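Local structure of UPF0230 protein TM1468 (Thermotoga maritima, 1VPV) at residues I17-T22 with G135-P140; V42-G47 with R67-V72; M60-R65 with I280-G285; V100-L103 with G109-N112; K200-L205 with K222-A227. The protein binds long-chain fatty acids such as palmitate and may play a role in lipid transport or fatty acid metabolism. All blocks are in the same frame, centred on the assembly; numbering follows the deposited sequence.

In the fold
Contacts 1 and 4 are neighbours, their centres about 10 Å apart, because strands 15-20 and 97-102 are adjacent in one mixed sheet. Contact 2, at the end of strand 35-43 of that sheet, shares helix 56-68 with contact 3, centres again about 10 Å apart. Along the chain, contacts 2 and 4 fall between the two segments of contact 1, contact 5 follows, and contact 3 closes last with helix 278-284, crossing contact 1 and meeting it where Thr22 packs on Ile280. Contact 5 stands on the other sheet, with strand 201-208, about 29 Å from contact 4 between centres. Residues of contacts 1, 3 and 4 touch the palmitate, so its site is assembled from distant parts of the chain.

Contact 1: residues I17-T22 with G135-P140; sequences ILVDST and GAIPLP
Val19 and Ile137 form a small, buried, mainly apolar contact near the middle of the molecule, between the end of strand 15-20, with the short 3-10 segment after it, and the turn that leads into helix 138-149. The methyl CG1 of Val19 lies 3.9 Å from CG2 of Ile137, and the two branched side chains overlap side by side rather than meeting end to end. Ile137 can serve two neighbours because its branches diverge: CG2 stands anti to the backbone N and faces the strand, whereas CG1 lies beside that N (chi1 -77°) and carries CD1 off toward Thr22. That second approach is looser, CD1 of Ile137 remaining 4.4 Å from OG1 of Thr22, a hydroxyl whose position is doubtful. Beta-branched residues suit both places, since each presents a broad, stiff hydrocarbon surface close to the main chain.

Polar groups beyond Val19 find partners elsewhere: OD2 of Asp20 accepts the NH of Leu103, and OG of Ser21 bonds to the backbone N of Leu40 and to Asp52. On the other segment, Leu139 N bonds to Ala136 O at 3.3 Å, and Pro140 suits the first turn of the helix, where a missing NH costs little. Ala136, Leu139 and Pro140 rest on strand 170-176 of the second sheet, so the segment 135-140 is wedged between the two halves of the fold. Gly135 touches the palmitate. Residues just past the C-terminal end of a parallel strand gather here near the ligand, as is common in alpha/beta folds, and in this DegV protein they border the fatty acid site.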
# COMPACT_ATOMS: atom_id res chain seq x y z
N ILE A 17 -14.71 2.71 5.80
CA ILE A 17 -13.35 2.20 5.82
C ILE A 17 -12.44 3.34 5.37
O ILE A 17 -12.68 3.98 4.36
CB ILE A 17 -13.19 0.98 4.90
CG1 ILE A 17 -13.99 -0.19 5.44
CG2 ILE A 17 -11.71 0.60 4.75
CD1 ILE A 17 -14.11 -1.39 4.48
N LEU A 18 -11.41 3.60 6.15
CA LEU A 18 -10.43 4.61 5.81
C LEU A 18 -9.06 3.96 5.66
O LEU A 18 -8.63 3.20 6.53
CB LEU A 18 -10.39 5.66 6.90
CG LEU A 18 -9.40 6.80 6.70
CD1 LEU A 18 -9.84 7.69 5.57
CD2 LEU A 18 -9.30 7.58 8.01
N VAL A 19 -8.38 4.21 4.55
CA VAL A 19 -6.92 3.88 4.47
C VAL A 19 -6.19 5.22 4.34
O VAL A 19 -6.81 6.25 4.09
CB VAL A 19 -6.57 2.94 3.30
CG1 VAL A 19 -7.38 1.61 3.39
CG2 VAL A 19 -6.82 3.62 1.94
N ASP A 20 -4.89 5.20 4.52
CA ASP A 20 -4.07 6.36 4.30
C ASP A 20 -3.55 6.36 2.86
O ASP A 20 -3.66 5.35 2.16
CB ASP A 20 -2.95 6.41 5.33
CG ASP A 20 -1.94 5.30 5.17
OD1 ASP A 20 -1.21 5.28 4.13
OD2 ASP A 20 -1.87 4.47 6.11
N SER A 21 -3.01 7.50 2.41
CA SER A 21 -2.62 7.65 1.01
C SER A 21 -1.52 6.68 0.56
O SER A 21 -1.39 6.37 -0.62
CB SER A 21 -2.16 9.07 0.74
OG SER A 21 -1.06 9.37 1.55
N THR A 22 -0.73 6.19 1.52
CA THR A 22 0.28 5.18 1.24
C THR A 22 -0.29 3.79 0.90
O THR A 22 0.47 2.92 0.57
CB THR A 22 1.27 4.99 2.42
OG1 THR A 22 0.66 4.24 3.46
CG2 THR A 22 1.68 6.32 2.97
N GLY A 135 0.09 -1.12 -2.33
CA GLY A 135 -1.03 -1.92 -2.91
C GLY A 135 -1.43 -3.16 -2.11
O GLY A 135 -2.43 -3.83 -2.41
N ALA A 136 -0.66 -3.53 -1.10
CA ALA A 136 -1.08 -4.64 -0.27
C ALA A 136 -2.18 -4.23 0.71
O ALA A 136 -2.97 -5.06 1.08
CB ALA A 136 0.08 -5.23 0.45
N ILE A 137 -2.24 -2.96 1.11
CA ILE A 137 -3.18 -2.52 2.15
C ILE A 137 -4.65 -2.60 1.75
O ILE A 137 -5.49 -2.95 2.59
CB ILE A 137 -2.86 -1.10 2.66
CG1 ILE A 137 -1.67 -1.13 3.61
CG2 ILE A 137 -4.10 -0.45 3.40
CD1 ILE A 137 -0.97 0.19 3.74
N PRO A 138 -4.98 -2.25 0.51
CA PRO A 138 -6.38 -2.36 0.09
C PRO A 138 -6.93 -3.78 0.05
O PRO A 138 -8.16 -3.96 0.03
CB PRO A 138 -6.38 -1.77 -1.33
CG PRO A 138 -5.08 -1.05 -1.46
CD PRO A 138 -4.13 -1.71 -0.55
N LEU A 139 -6.05 -4.77 -0.02
CA LEU A 139 -6.49 -6.16 -0.11
C LEU A 139 -7.30 -6.51 1.14
O LEU A 139 -8.46 -6.86 1.02
CB LEU A 139 -5.31 -7.14 -0.37
CG LEU A 139 -4.59 -6.98 -1.71
CD1 LEU A 139 -3.32 -7.75 -1.77
CD2 LEU A 139 -5.49 -7.35 -2.86
N PRO A 140 -6.72 -6.33 2.33
CA PRO A 140 -7.54 -6.49 3.56
C PRO A 140 -8.74 -5.55 3.71
O PRO A 140 -9.69 -5.89 4.43
CB PRO A 140 -6.54 -6.30 4.70
CG PRO A 140 -5.35 -5.66 4.10
CD PRO A 140 -5.31 -6.07 2.65

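Contact 2: residues V42-G47 with R67-V72; sequences VVWEDG and REAGSV
Trp44 reaches from the end of strand 35-43 across to Ala69 and Ser71, which follow helix 56-68. From CB, chi1 of -59° places CG beside the backbone N, and chi2 near 87° turns the ring so that its six-membered edge faces the segment 67-72. Along that edge, CE3 lies 3.9 Å from OG of Ser71, which sits in the ring plane. One atom further, CZ3 meets the carbonyl O of Ser71 at 3.6 Å, again edge-on. The same CZ3 is 3.7 Å from CB of Ala69, an oblique approach in which the small methyl lets the big ring come close. CH2 also lies beside that methyl, and CZ2 turns to Phe62. On the five-membered side NE1 bonds to the carboxylate of Glu50. A leucine at Trp44 would probably leave Glu50 without this N-H partner and open a gap beside Ala69.

Next to the ring a water ties the segments together: Glu45 N donates to it at 2.7 Å, and Ser71 OG bonds to it at 2.6 Å. OE1 of Glu45 lies against CB of Ser71, 3.3 Å away. Glu45 starts the bend of a type I turn, closed by the bond from Gly47 N to Trp44 O; glycine suits the last position with its positive phi. Backed by Arg65 and Pro73 as well, the indole fills the angle between the end of strand 35-43, helix 56-68 and the approach to strand 74-76.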
# COMPACT_ATOMS: atom_id res chain seq x y z
N VAL A 42 3.92 15.55 1.58
CA VAL A 42 5.18 15.56 0.88
C VAL A 42 5.74 17.00 1.06
O VAL A 42 5.09 17.98 0.69
CB VAL A 42 4.98 15.19 -0.61
CG1 VAL A 42 6.21 15.50 -1.44
CG2 VAL A 42 4.64 13.75 -0.73
N VAL A 43 6.94 17.09 1.63
CA VAL A 43 7.58 18.36 1.94
C VAL A 43 8.90 18.45 1.19
O VAL A 43 9.82 17.70 1.48
CB VAL A 43 7.85 18.50 3.45
CG1 VAL A 43 8.45 19.86 3.76
CG2 VAL A 43 6.55 18.32 4.22
N TRP A 44 8.99 19.37 0.24
CA TRP A 44 10.21 19.64 -0.53
C TRP A 44 11.21 20.50 0.23
O TRP A 44 10.83 21.26 1.12
CB TRP A 44 9.86 20.40 -1.80
CG TRP A 44 8.94 19.67 -2.64
CD1 TRP A 44 7.59 19.69 -2.56
CD2 TRP A 44 9.28 18.76 -3.68
NE1 TRP A 44 7.05 18.85 -3.49
CE2 TRP A 44 8.07 18.28 -4.21
CE3 TRP A 44 10.48 18.33 -4.24
CZ2 TRP A 44 8.02 17.38 -5.29
CZ3 TRP A 44 10.44 17.41 -5.31
CH2 TRP A 44 9.20 16.95 -5.82
N GLU A 45 12.47 20.41 -0.20
CA GLU A 45 13.59 21.11 0.43
C GLU A 45 13.30 22.60 0.74
O GLU A 45 13.71 23.09 1.78
CB GLU A 45 14.85 21.00 -0.45
CG GLU A 45 16.10 20.67 0.33
CD GLU A 45 17.37 20.59 -0.55
OE1 GLU A 45 17.29 20.13 -1.72
OE2 GLU A 45 18.45 21.01 -0.05
N ASP A 46 12.59 23.28 -0.17
CA ASP A 46 12.28 24.71 -0.04
C ASP A 46 11.08 25.01 0.90
O ASP A 46 10.65 26.15 1.01
CB ASP A 46 11.98 25.31 -1.43
CG ASP A 46 10.84 24.58 -2.16
OD1 ASP A 46 10.19 23.71 -1.55
OD2 ASP A 46 10.59 24.87 -3.34
N GLY A 47 10.54 23.99 1.55
CA GLY A 47 9.48 24.19 2.54
C GLY A 47 8.09 24.12 1.95
O GLY A 47 7.13 24.25 2.66
N ARG A 67 10.13 13.35 -11.43
CA ARG A 67 11.12 12.99 -12.46
C ARG A 67 12.04 14.18 -12.82
O ARG A 67 13.21 14.00 -13.10
CB ARG A 67 10.41 12.48 -13.73
CG ARG A 67 9.78 11.09 -13.56
CD ARG A 67 9.30 10.50 -14.89
NE ARG A 67 8.85 9.11 -14.74
CZ ARG A 67 9.64 8.03 -14.79
NH1 ARG A 67 10.94 8.15 -14.95
NH2 ARG A 67 9.13 6.82 -14.62
N GLU A 68 11.47 15.38 -12.81
CA GLU A 68 12.16 16.62 -13.19
C GLU A 68 12.98 17.30 -12.10
O GLU A 68 13.93 17.96 -12.39
CB GLU A 68 11.12 17.67 -13.55
CG GLU A 68 11.04 18.03 -14.98
CD GLU A 68 9.81 18.85 -15.24
OE1 GLU A 68 9.36 19.58 -14.31
OE2 GLU A 68 9.27 18.74 -16.36
N ALA A 69 12.53 17.18 -10.86
CA ALA A 69 13.01 17.96 -9.71
C ALA A 69 14.49 17.91 -9.51
O ALA A 69 15.11 16.89 -9.78
CB ALA A 69 12.34 17.47 -8.43
N GLY A 70 15.02 19.03 -8.98
CA GLY A 70 16.38 19.08 -8.46
C GLY A 70 16.63 18.31 -7.17
O GLY A 70 17.78 18.09 -6.82
N SER A 71 15.58 17.88 -6.47
CA SER A 71 15.71 17.29 -5.14
C SER A 71 14.65 16.23 -4.92
O SER A 71 13.74 16.09 -5.75
CB SER A 71 15.64 18.38 -4.03
OG SER A 71 14.33 18.92 -3.90
N VAL A 72 14.78 15.45 -3.84
CA VAL A 72 13.78 14.48 -3.47
C VAL A 72 13.15 14.96 -2.17
O VAL A 72 13.83 15.26 -1.24
CB VAL A 72 14.42 13.08 -3.33
CG1 VAL A 72 13.47 12.09 -2.67
CG2 VAL A 72 14.81 12.55 -4.70
O HOH W 1 13.22 18.26 -1.61

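Contact 3: residues M60-R65 with I280-G285; sequences MNFYKR and ITTHVG. With PLM (palmitic acid), chain D.
Phe62 and Tyr63 of helix 56-68 press their ring edges against Thr281 and Thr282 of helix 278-284, a buried packing of two helices running in roughly the same direction in the DegV fold; the segment axes come within 11.3 Å and cross at -25°. The spacing is wide, so long aromatic side chains bridge to short threonines. CZ of Phe62 lies 3.4 Å from OG1 of Thr282, the threonine standing roughly perpendicular to the Phe62 side chain. CE1 of Tyr63 meets OG1 of Thr281 at 3.5 Å, in the plane of the phenol ring. Neither hydroxyl is wasted: each sits beside its own backbone N (chi1 -59° for Thr281) and bonds one turn back, Thr281 to the carbonyl of Gly277 and Thr282 to that of Lys278. Threonine thus hides its polar atom within its own helix.

The far face of helix 278-284 belongs to the palmitate. C5 of the lipid stands 3.6 Å above the centre of the His283 ring, while Ile280 and Val284 supply methyls to the chain further down. NE2 of His283 bonds to OG1 of Thr75, which itself binds the palmitate, making His283 a second-shell support as well as a wall. An alanine in place of His283 would probably cost Thr75 this partner and leave C5 without its ring face. Midway along the lipid, CG1 of Val284 meets atom CA of the palmitate, its tenth carbon, at 3.7 Å.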
# COMPACT_ATOMS: atom_id res chain seq x y z
N MSE A 60 -0.47 12.01 -11.45
CA MSE A 60 0.27 12.24 -12.69
C MSE A 60 1.16 13.49 -12.75
O MSE A 60 2.27 13.44 -13.30
CB MSE A 60 -0.73 12.39 -13.79
CG MSE A 60 -1.37 11.11 -14.15
SE MSE A 60 -0.83 10.78 -15.96
CE MSE A 60 -2.05 12.08 -16.86
N ASN A 61 0.64 14.61 -12.26
CA ASN A 61 1.40 15.85 -12.16
C ASN A 61 2.65 15.66 -11.29
O ASN A 61 3.76 16.12 -11.63
CB ASN A 61 0.52 16.94 -11.57
CG ASN A 61 1.19 18.29 -11.57
OD1 ASN A 61 1.63 18.77 -10.53
ND2 ASN A 61 1.27 18.90 -12.74
N PHE A 62 2.46 14.99 -10.16
CA PHE A 62 3.52 14.73 -9.25
C PHE A 62 4.61 13.89 -9.91
O PHE A 62 5.80 14.10 -9.70
CB PHE A 62 2.98 13.98 -8.03
CG PHE A 62 4.03 13.72 -6.99
CD1 PHE A 62 4.38 14.73 -6.08
CD2 PHE A 62 4.71 12.50 -6.96
CE1 PHE A 62 5.37 14.53 -5.14
CE2 PHE A 62 5.68 12.29 -6.02
CZ PHE A 62 6.04 13.33 -5.11
N TYR A 63 4.20 12.90 -10.68
CA TYR A 63 5.14 12.05 -11.38
C TYR A 63 6.01 12.92 -12.28
O TYR A 63 7.20 12.69 -12.40
CB TYR A 63 4.41 11.00 -12.25
CG TYR A 63 3.83 9.78 -11.53
CD1 TYR A 63 4.32 9.35 -10.29
CD2 TYR A 63 2.82 9.02 -12.13
CE1 TYR A 63 3.79 8.21 -9.67
CE2 TYR A 63 2.31 7.88 -11.52
CZ TYR A 63 2.80 7.48 -10.30
OH TYR A 63 2.26 6.35 -9.69
N LYS A 64 5.41 13.89 -12.92
CA LYS A 64 6.13 14.70 -13.84
C LYS A 64 7.13 15.56 -13.06
O LYS A 64 8.31 15.60 -13.43
CB LYS A 64 5.14 15.53 -14.65
CG LYS A 64 5.75 16.32 -15.76
CD LYS A 64 4.79 17.40 -16.28
CE LYS A 64 4.82 18.67 -15.42
NZ LYS A 64 5.82 19.68 -15.90
N ARG A 65 6.67 16.20 -11.98
CA ARG A 65 7.50 17.06 -11.15
C ARG A 65 8.62 16.32 -10.42
O ARG A 65 9.71 16.84 -10.33
CB ARG A 65 6.66 17.89 -10.17
CG ARG A 65 5.89 19.07 -10.87
CD ARG A 65 4.96 19.88 -9.94
NE ARG A 65 3.93 19.02 -9.35
CZ ARG A 65 3.91 18.62 -8.08
NH1 ARG A 65 4.86 18.98 -7.22
NH2 ARG A 65 2.94 17.82 -7.66
N ILE A 280 4.52 7.11 -1.43
CA ILE A 280 5.21 5.89 -1.77
C ILE A 280 6.29 6.16 -2.86
O ILE A 280 7.45 5.73 -2.74
CB ILE A 280 4.21 4.80 -2.15
CG1 ILE A 280 3.45 4.34 -0.89
CG2 ILE A 280 4.89 3.63 -2.83
CD1 ILE A 280 4.25 3.47 0.06
N THR A 281 5.90 6.93 -3.87
CA THR A 281 6.83 7.26 -4.95
C THR A 281 8.07 7.96 -4.44
O THR A 281 9.19 7.72 -4.93
CB THR A 281 6.15 8.17 -5.97
OG1 THR A 281 5.01 7.49 -6.48
CG2 THR A 281 7.07 8.46 -7.13
N THR A 282 7.86 8.86 -3.50
CA THR A 282 8.93 9.69 -2.96
C THR A 282 9.98 8.78 -2.37
O THR A 282 11.19 9.03 -2.54
CB THR A 282 8.37 10.68 -1.92
OG1 THR A 282 7.69 11.77 -2.60
CG2 THR A 282 9.51 11.24 -1.04
N HIS A 283 9.53 7.69 -1.74
CA HIS A 283 10.42 6.75 -1.09
C HIS A 283 10.99 5.71 -2.03
O HIS A 283 12.10 5.26 -1.78
CB HIS A 283 9.71 6.01 0.05
CG HIS A 283 9.57 6.82 1.27
ND1 HIS A 283 10.48 6.76 2.30
CD2 HIS A 283 8.65 7.75 1.63
CE1 HIS A 283 10.13 7.62 3.24
NE2 HIS A 283 9.01 8.21 2.87
N VAL A 284 10.25 5.30 -3.06
CA VAL A 284 10.73 4.17 -3.88
C VAL A 284 11.43 4.60 -5.13
O VAL A 284 12.30 3.89 -5.64
CB VAL A 284 9.64 3.11 -4.26
CG1 VAL A 284 9.20 2.34 -3.03
CG2 VAL A 284 8.46 3.73 -4.94
N GLY A 285 11.02 5.77 -5.62
CA GLY A 285 11.58 6.35 -6.83
C GLY A 285 10.79 5.95 -8.07
O GLY A 285 10.20 4.86 -8.12
C1 PLM D . 5.46 8.96 6.67
O1 PLM D . 4.94 8.78 7.81
O2 PLM D . 6.17 9.98 6.41
C2 PLM D . 5.18 7.92 5.61
C3 PLM D . 6.36 7.00 5.41
C4 PLM D . 6.10 6.06 4.24
C5 PLM D . 7.33 5.19 4.02
C6 PLM D . 7.16 4.24 2.87
C7 PLM D . 8.36 3.32 2.68
C8 PLM D . 8.35 2.67 1.30
C9 PLM D . 7.31 1.57 1.21
CA PLM D . 7.23 0.97 -0.18
CB PLM D . 6.30 -0.23 -0.20
CC PLM D . 5.99 -0.64 -1.63
CD PLM D . 5.19 -1.95 -1.71
CE PLM D . 4.69 -2.25 -3.11
CF PLM D . 4.05 -3.63 -3.23
CG PLM D . 2.59 -3.64 -2.80

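Contact 4: residues V100-L103 with G109-N112; sequences VLTL and GTYN
Thr102 and Tyr111 make the tight part of this contact, their CA atoms only 5.7 Å apart. OG1 of Thr102 lies 3.4 Å from CB of Tyr111 and in the plane of its ring, at the edge. This hydroxyl takes the crowded position between backbone N and carbonyl carbon (chi1 72°), from which it donates to the carbonyl O of Leu103 at 3.0 Å, tilted 32° from the carbonyl plane. Leu103 adds its own close touch, CD2 lying 3.5 Å from OG1 of Thr110. The methyls CG2 of Thr102 and CG2 of Thr110 complete this packing, 4.1 Å apart.

Strand 97-102 and helix 110-118 are the first two elements of a beta-alpha-beta unit completed by strand 125-129, and the connection between them passes through Ser108, which binds the palmitate. Thr110 bonds to the Ser108 hydroxyl through OG1, and Leu103 touches the lipid itself, so this tight corner abuts the site.

The looser side begins with a water. Gly109 holds the N-cap position, and in the first turn beyond it Tyr111 N lacks a helical acceptor; the water takes this NH at 2.8 Å and also bonds to Leu103 O, so that here the segments meet through solvent. The phenol of Tyr111, partly exposed, turns from strand 97-102 to pack on Val127 and Asp129 of strand 125-129, while Asn112, exposed, turns its CB away from segment 100-103.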
# COMPACT_ATOMS: atom_id res chain seq x y z
N VAL A 100 -10.22 1.79 10.39
CA VAL A 100 -8.99 2.37 9.80
C VAL A 100 -7.89 1.31 9.62
O VAL A 100 -7.53 0.61 10.56
CB VAL A 100 -8.41 3.51 10.71
CG1 VAL A 100 -7.20 4.18 10.07
CG2 VAL A 100 -9.47 4.52 11.06
N LEU A 101 -7.36 1.23 8.42
CA LEU A 101 -6.21 0.37 8.11
C LEU A 101 -5.07 1.26 7.70
O LEU A 101 -5.16 1.98 6.70
CB LEU A 101 -6.54 -0.59 6.93
CG LEU A 101 -7.29 -1.84 7.36
CD1 LEU A 101 -8.70 -1.49 7.63
CD2 LEU A 101 -7.22 -2.93 6.33
N THR A 102 -4.01 1.25 8.49
CA THR A 102 -2.84 2.08 8.20
C THR A 102 -1.68 1.25 7.78
O THR A 102 -1.56 0.08 8.14
CB THR A 102 -2.36 2.88 9.40
OG1 THR A 102 -1.75 2.00 10.36
CG2 THR A 102 -3.52 3.67 10.01
N LEU A 103 -0.76 1.90 7.09
CA LEU A 103 0.55 1.30 6.86
C LEU A 103 1.26 0.94 8.18
O LEU A 103 0.95 1.46 9.26
CB LEU A 103 1.42 2.20 5.95
CG LEU A 103 2.13 3.39 6.56
CD1 LEU A 103 3.30 3.75 5.70
CD2 LEU A 103 1.23 4.59 6.79
N GLY A 109 4.44 6.97 11.73
CA GLY A 109 3.56 7.33 12.89
C GLY A 109 2.08 7.51 12.51
O GLY A 109 1.26 7.97 13.30
N THR A 110 1.72 7.14 11.28
CA THR A 110 0.33 7.24 10.87
C THR A 110 -0.59 6.47 11.82
O THR A 110 -1.62 6.99 12.27
CB THR A 110 0.16 6.78 9.43
OG1 THR A 110 0.98 7.62 8.59
CG2 THR A 110 -1.29 6.92 9.00
N TYR A 111 -0.21 5.24 12.14
CA TYR A 111 -0.96 4.42 13.07
C TYR A 111 -1.10 5.13 14.40
O TYR A 111 -2.19 5.13 15.00
CB TYR A 111 -0.32 3.04 13.25
CG TYR A 111 -0.92 2.22 14.36
CD1 TYR A 111 -2.04 1.45 14.15
CD2 TYR A 111 -0.35 2.23 15.64
CE1 TYR A 111 -2.59 0.70 15.18
CE2 TYR A 111 -0.90 1.50 16.67
CZ TYR A 111 -2.02 0.73 16.43
OH TYR A 111 -2.57 -0.00 17.44
N ASN A 112 -0.02 5.76 14.87
CA ASN A 112 -0.10 6.46 16.14
C ASN A 112 -1.11 7.58 16.10
O ASN A 112 -1.95 7.66 17.00
CB ASN A 112 1.27 6.94 16.63
CG ASN A 112 2.08 5.81 17.30
OD1 ASN A 112 1.55 4.71 17.54
ND2 ASN A 112 3.35 6.08 17.59
O HOH W 2 1.72 3.82 10.61

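Contact 5: residues K200-L205 with K222-A227; sequences KIRVCL and KKAIEA. With PO4 (phosphate ion), chain C.
Arg202 and Ala224 mark the closest backbone approach, 6.3 Å between CA atoms, of strand 201-205 and helix 222-227, whose segment axes run 8.8 Å apart and almost parallel at 9°. CB of Arg202 and of Cys204 points toward the helix, that of Val203 between them away. Small residues make so close a fit possible: CB of Ala224 rests 3.8 Å from CB of Arg202, and CB of Ala227 lies 3.5 Å from SG of Cys204. A thiol is compact and apolar enough to pack on a methyl.

Beyond this aliphatic footing, Arg202 bends at chi2 (-73°) and carries its charged end away from Ala224 to a phosphate ion, probably from the crystallisation liquor. The phosphate offers O3 in the guanidinium plane, where NH1 of Arg202 binds O3 at 2.8 Å and NH2 also bonds to it; Lys200 NZ grips the same O3. The guanidinium is steadied further by a salt bridge from NE to Asp221 and by NH1 bonding to Ile201 O. Strand 201-208 pairs antiparallel with 211-219, from which the chain turns directly into helix 220-232; the helix laid back over its own hairpin is a two-layer alpha/beta packing, here on the second sheet and away from the fatty acid site.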
# COMPACT_ATOMS: atom_id res chain seq x y z
N LYS A 200 21.92 -1.11 -14.78
CA LYS A 200 20.79 -1.97 -14.98
C LYS A 200 20.40 -2.77 -13.76
O LYS A 200 19.56 -3.67 -13.86
CB LYS A 200 21.02 -2.91 -16.17
CG LYS A 200 21.65 -2.26 -17.39
CD LYS A 200 20.92 -1.03 -17.92
CE LYS A 200 19.84 -1.36 -18.96
NZ LYS A 200 18.50 -1.46 -18.38
N ILE A 201 20.96 -2.42 -12.60
CA ILE A 201 20.60 -3.10 -11.35
C ILE A 201 19.13 -2.84 -11.00
O ILE A 201 18.58 -1.77 -11.28
CB ILE A 201 21.52 -2.68 -10.13
CG1 ILE A 201 21.28 -3.59 -8.94
CG2 ILE A 201 21.24 -1.25 -9.66
CD1 ILE A 201 22.41 -3.63 -7.95
N ARG A 202 18.51 -3.85 -10.40
CA ARG A 202 17.20 -3.76 -9.77
C ARG A 202 17.35 -4.41 -8.42
O ARG A 202 18.00 -5.44 -8.28
CB ARG A 202 16.19 -4.57 -10.56
CG ARG A 202 16.19 -4.24 -12.06
CD ARG A 202 15.54 -2.89 -12.30
NE ARG A 202 15.31 -2.73 -13.74
CZ ARG A 202 16.06 -2.00 -14.56
NH1 ARG A 202 17.12 -1.34 -14.12
NH2 ARG A 202 15.77 -1.99 -15.84
N VAL A 203 16.78 -3.78 -7.41
CA VAL A 203 16.85 -4.27 -6.05
C VAL A 203 15.46 -4.71 -5.68
O VAL A 203 14.52 -3.91 -5.79
CB VAL A 203 17.28 -3.13 -5.11
CG1 VAL A 203 17.19 -3.54 -3.62
CG2 VAL A 203 18.69 -2.74 -5.44
N CYS A 204 15.35 -5.96 -5.23
CA CYS A 204 14.08 -6.56 -4.86
C CYS A 204 13.85 -6.52 -3.36
O CYS A 204 14.70 -6.94 -2.59
CB CYS A 204 14.00 -8.02 -5.34
SG CYS A 204 14.35 -8.25 -7.13
N LEU A 205 12.69 -6.03 -2.97
CA LEU A 205 12.33 -5.99 -1.58
C LEU A 205 10.99 -6.66 -1.33
O LEU A 205 10.18 -6.88 -2.26
CB LEU A 205 12.29 -4.55 -1.07
CG LEU A 205 13.56 -3.68 -1.24
CD1 LEU A 205 13.63 -2.98 -2.59
CD2 LEU A 205 13.62 -2.64 -0.17
N LYS A 222 13.52 -8.41 -16.56
CA LYS A 222 13.11 -9.81 -16.67
C LYS A 222 13.55 -10.64 -15.45
O LYS A 222 12.74 -11.38 -14.88
CB LYS A 222 13.62 -10.42 -17.95
CG LYS A 222 13.23 -11.88 -18.13
CD LYS A 222 12.87 -12.17 -19.62
CE LYS A 222 12.82 -13.68 -19.94
NZ LYS A 222 14.11 -14.34 -19.59
N LYS A 223 14.81 -10.48 -15.02
CA LYS A 223 15.31 -11.14 -13.81
C LYS A 223 14.63 -10.61 -12.55
O LYS A 223 14.34 -11.38 -11.63
CB LYS A 223 16.83 -11.02 -13.69
CG LYS A 223 17.64 -11.93 -14.68
CD LYS A 223 17.30 -13.41 -14.48
CE LYS A 223 18.46 -14.41 -14.88
NZ LYS A 223 19.38 -13.95 -15.98
N ALA A 224 14.35 -9.31 -12.52
CA ALA A 224 13.69 -8.68 -11.38
C ALA A 224 12.30 -9.27 -11.19
O ALA A 224 11.93 -9.66 -10.08
CB ALA A 224 13.59 -7.20 -11.59
N ILE A 225 11.56 -9.36 -12.30
CA ILE A 225 10.23 -9.97 -12.33
C ILE A 225 10.30 -11.39 -11.78
O ILE A 225 9.52 -11.73 -10.89
CB ILE A 225 9.64 -9.98 -13.80
CG1 ILE A 225 9.12 -8.59 -14.18
CG2 ILE A 225 8.56 -11.03 -14.00
CD1 ILE A 225 8.98 -8.43 -15.73
N GLU A 226 11.23 -12.20 -12.31
CA GLU A 226 11.41 -13.58 -11.82
C GLU A 226 11.69 -13.60 -10.32
O GLU A 226 11.11 -14.40 -9.58
CB GLU A 226 12.56 -14.29 -12.52
CG GLU A 226 12.32 -14.74 -13.96
CD GLU A 226 13.63 -15.10 -14.74
OE1 GLU A 226 14.60 -15.64 -14.13
OE2 GLU A 226 13.69 -14.84 -15.98
N ALA A 227 12.57 -12.72 -9.86
CA ALA A 227 12.91 -12.66 -8.44
C ALA A 227 11.68 -12.40 -7.55
O ALA A 227 11.59 -12.95 -6.44
CB ALA A 227 13.95 -11.60 -8.18
P PO4 C . 17.99 1.56 -16.50
O1 PO4 C . 17.33 1.96 -17.79
O2 PO4 C . 19.31 2.23 -16.60
O3 PO4 C . 18.09 0.07 -16.39
O4 PO4 C . 17.26 2.12 -15.32